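Local coordinates for glycosyl hydrolase family 2, TIM barrel domain protein (Faecalibacterium prausnitzii A2-165, PDB 6ED2) that probably hydrolyses beta-glucuronides, releasing glucuronic acid from conjugates, as a gut microbial beta-glucuronidase of glycosyl hydrolase family 2, at residues N268-Y273 / E370-I375; R317-H322 / K345-N350. All blocks are in the same frame, centred on the assembly; numbering follows the deposited sequence.

Interaction 1. Residues N268-Y273 / E370-I375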
# COMPACT_ATOMS: atom_id res chain seq x y z
N ASN A 268 9.50 -33.70 -22.35
CA ASN A 268 8.36 -32.96 -22.87
C ASN A 268 8.03 -31.77 -21.97
O ASN A 268 8.38 -31.75 -20.79
CB ASN A 268 7.14 -33.86 -23.00
CG ASN A 268 6.84 -34.18 -24.43
OD1 ASN A 268 6.53 -33.28 -25.24
ND2 ASN A 268 6.94 -35.46 -24.77
N VAL A 269 7.30 -30.80 -22.55
CA VAL A 269 6.86 -29.64 -21.79
C VAL A 269 6.05 -30.10 -20.59
O VAL A 269 5.10 -30.88 -20.72
CB VAL A 269 6.03 -28.70 -22.69
CG1 VAL A 269 5.08 -27.85 -21.84
CG2 VAL A 269 6.93 -27.81 -23.47
N HIS A 270 6.43 -29.63 -19.40
CA HIS A 270 5.79 -29.99 -18.14
C HIS A 270 5.79 -31.50 -17.89
O HIS A 270 5.08 -31.99 -17.01
CB HIS A 270 4.35 -29.46 -18.06
CG HIS A 270 4.26 -27.96 -18.11
ND1 HIS A 270 3.23 -27.30 -18.75
CD2 HIS A 270 5.07 -26.99 -17.62
CE1 HIS A 270 3.40 -26.00 -18.64
NE2 HIS A 270 4.51 -25.78 -17.96
N ALA A 271 6.58 -32.26 -18.64
CA ALA A 271 6.65 -33.70 -18.50
C ALA A 271 8.09 -34.12 -18.78
O ALA A 271 8.39 -34.89 -19.69
CB ALA A 271 5.67 -34.40 -19.44
N ALA A 272 9.01 -33.57 -18.01
CA ALA A 272 10.42 -33.81 -18.27
C ALA A 272 10.77 -35.26 -17.97
O ALA A 272 10.15 -35.91 -17.13
CB ALA A 272 11.28 -32.88 -17.42
N TYR A 273 11.77 -35.76 -18.68
CA TYR A 273 12.43 -37.00 -18.30
C TYR A 273 13.91 -36.86 -18.61
O TYR A 273 14.28 -36.49 -19.72
CB TYR A 273 11.85 -38.21 -19.03
CG TYR A 273 12.18 -39.49 -18.31
CD1 TYR A 273 11.35 -39.97 -17.30
CD2 TYR A 273 13.34 -40.21 -18.61
CE1 TYR A 273 11.65 -41.13 -16.63
CE2 TYR A 273 13.64 -41.38 -17.94
CZ TYR A 273 12.79 -41.84 -16.95
OH TYR A 273 13.06 -43.00 -16.27
N GLU A 370 11.82 -29.48 -14.60
CA GLU A 370 10.40 -29.15 -14.62
C GLU A 370 9.79 -29.14 -16.02
O GLU A 370 8.59 -28.90 -16.15
CB GLU A 370 10.18 -27.79 -13.94
CG GLU A 370 10.76 -27.74 -12.53
CD GLU A 370 10.15 -28.77 -11.59
OE1 GLU A 370 8.97 -29.16 -11.76
OE2 GLU A 370 10.87 -29.22 -10.68
N GLY A 371 10.58 -29.38 -17.06
CA GLY A 371 10.05 -29.38 -18.41
C GLY A 371 9.61 -28.00 -18.88
O GLY A 371 8.48 -27.84 -19.36
N PHE A 372 10.48 -27.01 -18.74
CA PHE A 372 10.24 -25.66 -19.22
C PHE A 372 11.14 -25.39 -20.43
O PHE A 372 12.25 -25.91 -20.52
CB PHE A 372 10.52 -24.62 -18.13
CG PHE A 372 9.32 -24.32 -17.26
CD1 PHE A 372 9.01 -25.14 -16.19
CD2 PHE A 372 8.52 -23.23 -17.52
CE1 PHE A 372 7.91 -24.87 -15.39
CE2 PHE A 372 7.40 -22.95 -16.72
CZ PHE A 372 7.10 -23.78 -15.66
N LEU A 373 10.63 -24.59 -21.36
CA LEU A 373 11.36 -24.19 -22.55
C LEU A 373 12.03 -22.85 -22.31
O LEU A 373 11.41 -21.92 -21.78
CB LEU A 373 10.42 -24.09 -23.76
CG LEU A 373 9.53 -25.29 -24.02
CD1 LEU A 373 8.60 -25.04 -25.20
CD2 LEU A 373 10.40 -26.52 -24.28
N ILE A 374 13.28 -22.73 -22.73
CA ILE A 374 14.09 -21.53 -22.52
C ILE A 374 14.54 -20.98 -23.86
O ILE A 374 15.10 -21.71 -24.69
CB ILE A 374 15.32 -21.83 -21.65
CG1 ILE A 374 14.89 -22.25 -20.23
CG2 ILE A 374 16.28 -20.62 -21.63
CD1 ILE A 374 16.06 -22.39 -19.29
N ILE A 375 14.34 -19.68 -24.06
CA ILE A 375 15.04 -18.91 -25.08
C ILE A 375 16.24 -18.26 -24.43
O ILE A 375 16.10 -17.38 -23.57
CB ILE A 375 14.12 -17.87 -25.73
CG1 ILE A 375 12.88 -18.55 -26.32
CG2 ILE A 375 14.88 -17.10 -26.80
CD1 ILE A 375 11.87 -17.59 -26.92

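Interaction 2. Residues R317-H322 / K345-N350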
# COMPACT_ATOMS: atom_id res chain seq x y z
N ARG A 317 4.10 -19.78 -24.07
CA ARG A 317 3.50 -18.84 -23.14
C ARG A 317 4.38 -18.76 -21.90
O ARG A 317 4.84 -19.80 -21.40
CB ARG A 317 2.06 -19.24 -22.75
CG ARG A 317 1.97 -20.51 -21.90
CD ARG A 317 0.69 -21.28 -22.17
NE ARG A 317 0.74 -21.92 -23.47
CZ ARG A 317 -0.21 -22.71 -23.96
NH1 ARG A 317 -1.30 -22.97 -23.24
NH2 ARG A 317 -0.07 -23.25 -25.17
N GLY A 318 4.63 -17.55 -21.43
CA GLY A 318 5.51 -17.37 -20.30
C GLY A 318 6.03 -15.96 -20.17
O GLY A 318 5.28 -15.00 -20.36
N PHE A 319 7.32 -15.82 -19.88
CA PHE A 319 7.82 -14.56 -19.37
C PHE A 319 9.16 -14.19 -19.98
O PHE A 319 9.97 -15.05 -20.33
CB PHE A 319 8.00 -14.59 -17.84
CG PHE A 319 6.78 -15.02 -17.10
CD1 PHE A 319 5.79 -14.09 -16.76
CD2 PHE A 319 6.61 -16.35 -16.72
CE1 PHE A 319 4.66 -14.48 -16.07
CE2 PHE A 319 5.47 -16.77 -16.03
CZ PHE A 319 4.49 -15.84 -15.71
N GLY A 320 9.40 -12.89 -20.06
CA GLY A 320 10.74 -12.39 -19.87
C GLY A 320 11.00 -12.27 -18.37
O GLY A 320 10.15 -11.81 -17.60
N ARG A 321 12.17 -12.72 -17.95
CA ARG A 321 12.55 -12.77 -16.56
C ARG A 321 13.69 -11.79 -16.28
O ARG A 321 14.10 -10.99 -17.13
CB ARG A 321 12.94 -14.20 -16.19
CG ARG A 321 11.76 -15.17 -16.12
CD ARG A 321 12.20 -16.53 -15.61
NE ARG A 321 12.85 -16.36 -14.31
CZ ARG A 321 12.22 -16.40 -13.15
NH1 ARG A 321 10.91 -16.66 -13.13
NH2 ARG A 321 12.88 -16.17 -12.03
N HIS A 322 14.18 -11.84 -15.05
CA HIS A 322 15.42 -11.21 -14.65
C HIS A 322 16.01 -12.05 -13.53
O HIS A 322 15.29 -12.76 -12.82
CB HIS A 322 15.22 -9.76 -14.17
CG HIS A 322 15.60 -8.72 -15.19
ND1 HIS A 322 16.87 -8.62 -15.73
CD2 HIS A 322 14.87 -7.73 -15.77
CE1 HIS A 322 16.91 -7.62 -16.60
NE2 HIS A 322 15.71 -7.07 -16.64
N LYS A 345 4.82 -22.80 -12.84
CA LYS A 345 3.95 -23.96 -13.01
C LYS A 345 2.51 -23.63 -12.65
O LYS A 345 1.56 -23.99 -13.36
CB LYS A 345 4.45 -25.14 -12.18
CG LYS A 345 5.76 -25.72 -12.68
CD LYS A 345 6.58 -26.34 -11.55
CE LYS A 345 5.94 -27.63 -11.05
NZ LYS A 345 6.77 -28.25 -9.95
N TRP A 346 2.31 -22.92 -11.54
CA TRP A 346 0.96 -22.58 -11.12
C TRP A 346 0.25 -21.76 -12.19
O TRP A 346 -0.92 -21.99 -12.48
CB TRP A 346 1.04 -21.81 -9.79
CG TRP A 346 -0.22 -21.21 -9.29
CD1 TRP A 346 -1.18 -21.84 -8.55
CD2 TRP A 346 -0.66 -19.86 -9.47
NE1 TRP A 346 -2.19 -20.95 -8.25
CE2 TRP A 346 -1.90 -19.73 -8.79
CE3 TRP A 346 -0.14 -18.74 -10.13
CZ2 TRP A 346 -2.62 -18.53 -8.76
CZ3 TRP A 346 -0.85 -17.54 -10.10
CH2 TRP A 346 -2.09 -17.45 -9.42
N ILE A 347 0.96 -20.81 -12.80
CA ILE A 347 0.30 -19.93 -13.76
C ILE A 347 0.12 -20.54 -15.15
O ILE A 347 -0.63 -20.00 -15.96
CB ILE A 347 1.06 -18.59 -13.83
CG1 ILE A 347 0.13 -17.48 -14.31
CG2 ILE A 347 2.29 -18.74 -14.69
CD1 ILE A 347 0.72 -16.10 -14.16
N GLY A 348 0.74 -21.68 -15.44
CA GLY A 348 0.58 -22.32 -16.73
C GLY A 348 1.59 -21.91 -17.79
O GLY A 348 1.37 -22.20 -18.97
N ALA A 349 2.67 -21.24 -17.40
CA ALA A 349 3.73 -20.92 -18.34
C ALA A 349 4.42 -22.20 -18.81
O ALA A 349 4.50 -23.19 -18.08
CB ALA A 349 4.73 -19.97 -17.68
N ASN A 350 4.91 -22.20 -20.05
CA ASN A 350 5.77 -23.28 -20.50
C ASN A 350 7.12 -22.78 -21.00
O ASN A 350 7.93 -23.58 -21.49
CB ASN A 350 5.08 -24.14 -21.56
CG ASN A 350 4.73 -23.35 -22.84
OD1 ASN A 350 5.35 -22.33 -23.14
ND2 ASN A 350 3.74 -23.84 -23.58

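Interaction 1. Residues N268-Y273 / E370-I375
The imidazole of His-270 turns its edge to one face of the Phe-372 ring, a T-shaped pair with planes 78° apart. NE2 approaches nearest, 4.0 Å from Phe-372 CZ and toward the rim. Val-269 CG1 lies over one imidazole face, and Glu-370 CB sits at the phenyl edge. With CG beside its backbone N (chi1 -61°), the histidine brings its ring back to Phe-372 although its CB points away.

Val-269 and His-270 form the corners of a type II turn from Asn-268 to Ala-271. His-270 N bonds almost straight, at 178°, to a lone pair of Gly-371 O, 2.7 Å away. The same oxygen also takes a weaker CA-H contact from Val-269. On the barrel side, Val-269 CG2 meets Leu-373 CG at 3.7 Å, the side chains crossing at about a right angle, and Ala-272 CB rests 3.6 Å from Gly-371 N. Gly-371, at positive phi, has no side chain to hold the turn off.

The loop before strand 275-283 thus settles on the link from helix 361-370 to barrel strand 373-377. NE2 also bonds to Ala-349 O, after helix 334-347, consistent with a proton on NE2, which would set the rotation of the imidazole.

Interaction 2. Residues R317-H322 / K345-N350
Arg-317 O takes the backbone N-H of Asn-350 at 2.8 Å, with the donor tilted 19° from the carbonyl plane. The CA-H of Ala-349 adds a weaker approach to the same oxygen at 3.4 Å. The Asn-350 side chain turns back to complete a two-bond link. Its CG lies between the backbone N and the carbonyl carbon (chi1 62°), which brings OD1 within 3.0 Å of Arg-317 N. That bond is nearly straight at hydrogen (173°), but the donor stands above the amide plane, not on a lone pair. One residue thus serves both the N-H and the carbonyl of Arg-317.

The arginine chain bends at chi2 and chi3 and runs alongside the turn, with CD 3.4 Å from Gly-348 O. The Arg-317 side chain crosses that of Asn-350 at about a right angle, and no hydrogen bond joins guanidinium to amide. Arg-317 NH1 instead reaches the carbonyls of Trp-619 and Leu-622, and NH2 those of Tyr-315 and Pro-623.

Further along strand 312-320, Phe-319 offers the edge of its ring to Ile-347, with CZ 3.8 Å from CG2. Its CE2 touches Ala-349 CB at 3.7 Å. Gly-318, at backbone angles that call for glycine, passes with its CA 3.8 Å from the same methyl. Gly-348 ends helix 334-347 in a Schellman motif, after which the chain enters strand 351-353. The contact therefore lies inside a beta-alpha-beta unit of the TIM barrel.

Backbone and amide bonds tie the residue just before strand 351-353 to strand 312-320, while Phe-319 packs on Ile-347 and Ala-349 at the close of the helix. The buried arginine charge is probably eased by carbonyl oxygens, three of them (Trp-619, Leu-622 and Pro-623) at or just beyond the C-terminal end of helix 610-621, where the helix dipole would probably also favour it.

The two contacts lie with centres about 12 Å apart, on the same side of the chain's centre, and reach one sheet, that of the TIM barrel. Along the chain, interaction 2 is nested within the loop closed by interaction 1. Strand 312-320, helix 334-347, strand 351-353, helix 361-370 and strand 373-377 follow in order, forming successive beta-alpha-beta steps with parallel strands. Asn-350 O and Leu-373 N, 2.9 Å apart and probably hydrogen-bonded, join the contacts, and Phe-372 packs on Lys-345. Interaction 2 is internal to the barrel, whereas interaction 1 brings in a loop preceding strand 275-283 of the four-stranded antiparallel sheet. A loop of the neighbouring domain thus docks where barrel strands 351-353 and 373-377 begin.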